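Local coordinates for protein unsaturated glucuronyl hydrolase (Streptococcus agalactiae, PDB 2ZZR) that hydrolyses unsaturated chondroitin, hyaluronan and heparin disaccharides, releasing the unsaturated uronic acid from its glycosidic link to the neighbouring sugar, at residues Asn42-Tyr50 against Leu89-Phe100. Numbering follows the deposited sequence.
Sequences NIDYFGEEY and LKNIAHKNVLSF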
loop_
_atom_site.group_PDB
_atom_site.type_symbol
_atom_site.label_atom_id
_atom_site.label_comp_id
_atom_site.label_asym_id
_atom_site.label_seq_id
_atom_site.Cartn_x
_atom_site.Cartn_y
_atom_site.Cartn_z
ATOM N N ASN A 42 -22.368 -1.987 1.320
ATOM C CA ASN A 42 -21.556 -3.194 1.133
ATOM C C ASN A 42 -21.456 -4.136 2.332
ATOM O O ASN A 42 -21.266 -5.335 2.150
ATOM C CB ASN A 42 -20.165 -2.837 0.593
ATOM C CG ASN A 42 -20.205 -2.395 -0.861
ATOM O OD1 ASN A 42 -21.244 -2.476 -1.523
ATOM N ND2 ASN A 42 -19.066 -1.937 -1.370
ATOM N N ILE A 43 -21.580 -3.612 3.553
ATOM C CA ILE A 43 -21.610 -4.471 4.744
ATOM C C ILE A 43 -22.750 -5.498 4.620
ATOM O O ILE A 43 -22.600 -6.671 4.981
ATOM C CB ILE A 43 -21.728 -3.645 6.058
ATOM C CG1 ILE A 43 -20.402 -2.932 6.351
ATOM C CG2 ILE A 43 -22.113 -4.538 7.251
ATOM C CD1 ILE A 43 -20.432 -2.023 7.576
ATOM N N ASP A 44 -23.877 -5.043 4.088
ATOM C CA ASP A 44 -25.028 -5.906 3.848
ATOM C C ASP A 44 -24.804 -6.858 2.663
ATOM O O ASP A 44 -25.242 -8.011 2.694
ATOM C CB ASP A 44 -26.282 -5.054 3.644
ATOM C CG ASP A 44 -26.650 -4.237 4.885
ATOM O OD1 ASP A 44 -26.481 -4.727 6.023
ATOM O OD2 ASP A 44 -27.125 -3.099 4.717
ATOM N N TYR A 45 -24.115 -6.366 1.634
ATOM C CA TYR A 45 -23.768 -7.153 0.449
ATOM C C TYR A 45 -22.787 -8.289 0.763
ATOM O O TYR A 45 -22.995 -9.432 0.339
ATOM C CB TYR A 45 -23.215 -6.233 -0.647
ATOM C CG TYR A 45 -22.853 -6.917 -1.955
ATOM C CD1 TYR A 45 -21.521 -7.042 -2.349
ATOM C CD2 TYR A 45 -23.838 -7.426 -2.803
ATOM C CE1 TYR A 45 -21.175 -7.658 -3.545
ATOM C CE2 TYR A 45 -23.501 -8.049 -4.013
ATOM C CZ TYR A 45 -22.165 -8.163 -4.370
ATOM O OH TYR A 45 -21.818 -8.769 -5.559
ATOM N N PHE A 46 -21.730 -7.981 1.515
ATOM C CA PHE A 46 -20.708 -8.977 1.840
ATOM C C PHE A 46 -21.035 -9.842 3.050
ATOM O O PHE A 46 -20.586 -10.983 3.129
ATOM C CB PHE A 46 -19.322 -8.322 2.003
ATOM C CG PHE A 46 -18.829 -7.645 0.755
ATOM C CD1 PHE A 46 -18.686 -8.362 -0.429
ATOM C CD2 PHE A 46 -18.514 -6.289 0.757
ATOM C CE1 PHE A 46 -18.243 -7.745 -1.587
ATOM C CE2 PHE A 46 -18.070 -5.660 -0.404
ATOM C CZ PHE A 46 -17.936 -6.390 -1.578
ATOM N N GLY A 47 -21.819 -9.306 3.984
ATOM C CA GLY A 47 -22.076 -9.994 5.248
ATOM C C GLY A 47 -20.790 -10.241 6.019
ATOM O O GLY A 47 -20.019 -9.309 6.272
ATOM N N GLU A 48 -20.554 -11.499 6.378
ATOM C CA GLU A 48 -19.320 -11.889 7.064
ATOM C C GLU A 48 -18.218 -12.301 6.081
ATOM O O GLU A 48 -17.119 -12.685 6.487
ATOM C CB GLU A 48 -19.590 -12.982 8.106
ATOM C CG GLU A 48 -20.251 -12.428 9.382
ATOM C CD GLU A 48 -20.358 -13.433 10.521
ATOM O OE1 GLU A 48 -19.483 -14.317 10.654
ATOM O OE2 GLU A 48 -21.324 -13.323 11.308
ATOM N N GLU A 49 -18.518 -12.206 4.789
ATOM C CA GLU A 49 -17.548 -12.541 3.753
ATOM C C GLU A 49 -16.859 -11.281 3.223
ATOM O O GLU A 49 -16.950 -10.221 3.848
ATOM C CB GLU A 49 -18.203 -13.377 2.652
ATOM C CG GLU A 49 -18.575 -14.776 3.139
ATOM C CD GLU A 49 -18.869 -15.748 2.015
ATOM O OE1 GLU A 49 -19.808 -15.486 1.231
ATOM O OE2 GLU A 49 -18.164 -16.784 1.928
ATOM N N TYR A 50 -16.161 -11.398 2.091
ATOM C CA TYR A 50 -15.213 -10.363 1.659
ATOM C C TYR A 50 -15.342 -10.013 0.183
ATOM O O TYR A 50 -15.752 -10.856 -0.621
ATOM C CB TYR A 50 -13.770 -10.818 1.956
ATOM C CG TYR A 50 -13.511 -11.094 3.413
ATOM C CD1 TYR A 50 -13.862 -12.321 3.985
ATOM C CD2 TYR A 50 -12.926 -10.126 4.235
ATOM C CE1 TYR A 50 -13.646 -12.575 5.332
ATOM C CE2 TYR A 50 -12.698 -10.376 5.588
ATOM C CZ TYR A 50 -13.065 -11.601 6.126
ATOM O OH TYR A 50 -12.848 -11.857 7.460
ATOM N N LEU A 89 -20.111 -0.998 12.970
ATOM C CA LEU A 89 -18.879 -1.187 12.201
ATOM C C LEU A 89 -17.869 -2.031 12.968
ATOM O O LEU A 89 -17.262 -2.943 12.407
ATOM C CB LEU A 89 -18.271 0.164 11.813
ATOM C CG LEU A 89 -19.091 1.012 10.840
ATOM C CD1 LEU A 89 -18.500 2.399 10.733
ATOM C CD2 LEU A 89 -19.189 0.368 9.465
ATOM N N LYS A 90 -17.697 -1.722 14.249
ATOM C CA LYS A 90 -16.822 -2.489 15.124
ATOM C C LYS A 90 -17.269 -3.947 15.202
ATOM O O LYS A 90 -16.441 -4.860 15.163
ATOM C CB LYS A 90 -16.780 -1.868 16.523
ATOM C CG LYS A 90 -16.019 -2.689 17.540
ATOM C CD LYS A 90 -16.089 -2.064 18.916
ATOM C CE LYS A 90 -15.361 -2.919 19.938
ATOM N NZ LYS A 90 -15.161 -2.179 21.215
ATOM N N ASN A 91 -18.578 -4.159 15.311
ATOM C CA ASN A 91 -19.124 -5.509 15.362
ATOM C C ASN A 91 -18.704 -6.363 14.173
ATOM O O ASN A 91 -18.223 -7.484 14.355
ATOM C CB ASN A 91 -20.648 -5.479 15.488
ATOM C CG ASN A 91 -21.108 -5.128 16.886
ATOM O OD1 ASN A 91 -20.330 -5.175 17.845
ATOM N ND2 ASN A 91 -22.386 -4.782 17.015
ATOM N N ILE A 92 -18.870 -5.834 12.965
ATOM C CA ILE A 92 -18.517 -6.600 11.765
ATOM C C ILE A 92 -16.999 -6.711 11.594
ATOM O O ILE A 92 -16.489 -7.785 11.274
ATOM C CB ILE A 92 -19.239 -6.099 10.474
ATOM C CG1 ILE A 92 -18.923 -7.004 9.271
ATOM C CG2 ILE A 92 -18.926 -4.632 10.173
ATOM C CD1 ILE A 92 -19.298 -8.489 9.474
ATOM N N ALA A 93 -16.285 -5.614 11.848
ATOM C CA ALA A 93 -14.826 -5.608 11.722
ATOM C C ALA A 93 -14.167 -6.578 12.705
ATOM O O ALA A 93 -13.209 -7.276 12.356
ATOM C CB ALA A 93 -14.278 -4.189 11.887
ATOM N N HIS A 94 -14.690 -6.650 13.927
ATOM C CA HIS A 94 -14.132 -7.575 14.906
ATOM C C HIS A 94 -14.427 -9.038 14.570
ATOM O O HIS A 94 -13.635 -9.924 14.905
ATOM C CB HIS A 94 -14.577 -7.263 16.335
ATOM C CG HIS A 94 -13.993 -8.198 17.343
ATOM N ND1 HIS A 94 -12.652 -8.198 17.668
ATOM C CD2 HIS A 94 -14.555 -9.196 18.065
ATOM C CE1 HIS A 94 -12.419 -9.141 18.563
ATOM N NE2 HIS A 94 -13.556 -9.764 18.817
ATOM N N LYS A 95 -15.566 -9.286 13.926
ATOM C CA LYS A 95 -15.858 -10.614 13.397
ATOM C C LYS A 95 -14.843 -10.999 12.317
ATOM O O LYS A 95 -14.377 -12.145 12.285
ATOM C CB LYS A 95 -17.292 -10.695 12.880
ATOM C CG LYS A 95 -18.307 -10.886 14.006
ATOM C CD LYS A 95 -19.724 -10.876 13.486
ATOM C CE LYS A 95 -20.717 -10.797 14.638
ATOM N NZ LYS A 95 -22.078 -10.457 14.144
ATOM N N ASN A 96 -14.488 -10.038 11.459
ATOM C CA ASN A 96 -13.391 -10.234 10.497
ATOM C C ASN A 96 -12.103 -10.613 11.224
ATOM O O ASN A 96 -11.426 -11.568 10.850
ATOM C CB ASN A 96 -13.148 -8.979 9.648
ATOM C CG ASN A 96 -14.210 -8.748 8.594
ATOM O OD1 ASN A 96 -15.192 -9.501 8.473
ATOM N ND2 ASN A 96 -14.030 -7.683 7.824
ATOM N N VAL A 97 -11.771 -9.863 12.275
ATOM C CA VAL A 97 -10.604 -10.161 13.112
ATOM C C VAL A 97 -10.595 -11.616 13.605
ATOM O O VAL A 97 -9.561 -12.286 13.567
ATOM C CB VAL A 97 -10.486 -9.162 14.300
ATOM C CG1 VAL A 97 -9.432 -9.614 15.298
ATOM C CG2 VAL A 97 -10.176 -7.763 13.775
ATOM N N LEU A 98 -11.748 -12.104 14.063
ATOM C CA LEU A 98 -11.833 -13.482 14.548
ATOM C C LEU A 98 -11.587 -14.488 13.419
ATOM O O LEU A 98 -10.944 -15.520 13.631
ATOM C CB LEU A 98 -13.169 -13.737 15.254
ATOM C CG LEU A 98 -13.363 -12.987 16.586
ATOM C CD1 LEU A 98 -14.740 -13.281 17.192
ATOM C CD2 LEU A 98 -12.263 -13.320 17.577
ATOM N N SER A 99 -12.079 -14.155 12.225
ATOM C CA SER A 99 -11.817 -14.929 11.012
ATOM C C SER A 99 -10.324 -14.955 10.678
ATOM O O SER A 99 -9.783 -15.999 10.316
ATOM C CB SER A 99 -12.615 -14.366 9.832
ATOM O OG SER A 99 -12.280 -15.020 8.616
ATOM N N PHE A 100 -9.660 -13.805 10.790
ATOM C CA PHE A 100 -8.207 -13.748 10.590
ATOM C C PHE A 100 -7.444 -14.575 11.625
ATOM O O PHE A 100 -6.455 -15.226 11.300
ATOM C CB PHE A 100 -7.709 -12.295 10.547
ATOM C CG PHE A 100 -8.020 -11.595 9.255
ATOM C CD1 PHE A 100 -9.021 -10.634 9.190
ATOM C CD2 PHE A 100 -7.318 -11.908 8.094
ATOM C CE1 PHE A 100 -9.323 -9.988 7.995
ATOM C CE2 PHE A 100 -7.610 -11.274 6.893
ATOM C CZ PHE A 100 -8.614 -10.312 6.838
HETATM O O HOH W 1 -15.574 -12.418 8.730
HETATM O O HOH W 2 -22.691 -11.012 11.467
#
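Ile-43 meets Leu-89 methyl to methyl, CD1 lying 3.3 Å from CD2 with the side chains crossing at about a right angle, tighter than usual van der Waals contact. Branched aliphatics suit this buried pair. Ile-92 slides past Ile-43 in the opposite direction and carries the apolar surface on toward the turn; with CG1 anti to the backbone N (chi1 -175°), its CD1 comes 3.4 Å from Gly-47 O. Gly-47, first past the helix, has the positive phi that favours glycine and is second in a type II' turn from Phe-46 to Glu-49.

A second, polar patch is partly bridged by water. The planes of the Tyr-50 ring and Asn-96 amide are 36° apart. Tyr-50 suits its place by leaning an apolar ring obliquely on Phe-100 while its OH bonds a water. The Asn-96 amide serves two ways: ND2 bonds Thr-74, and OD1 accepts from that water, which also donates to Glu-48 O. Ser-99 OG hydrogen-bonds Asn-65 ND2 and lies 3.4 Å from Tyr-50 OH.

The exposed side is looser. Glu-48 OE2 stays 4.1 Å from Lys-95 NZ, beyond a salt bridge, and a water joins them; long, flexible charged chains suit this solvent-facing side. A helix end and its connecting turn thus pack on neighbouring helix 87-105, as in the alpha/alpha barrel of glycoside hydrolase family 88.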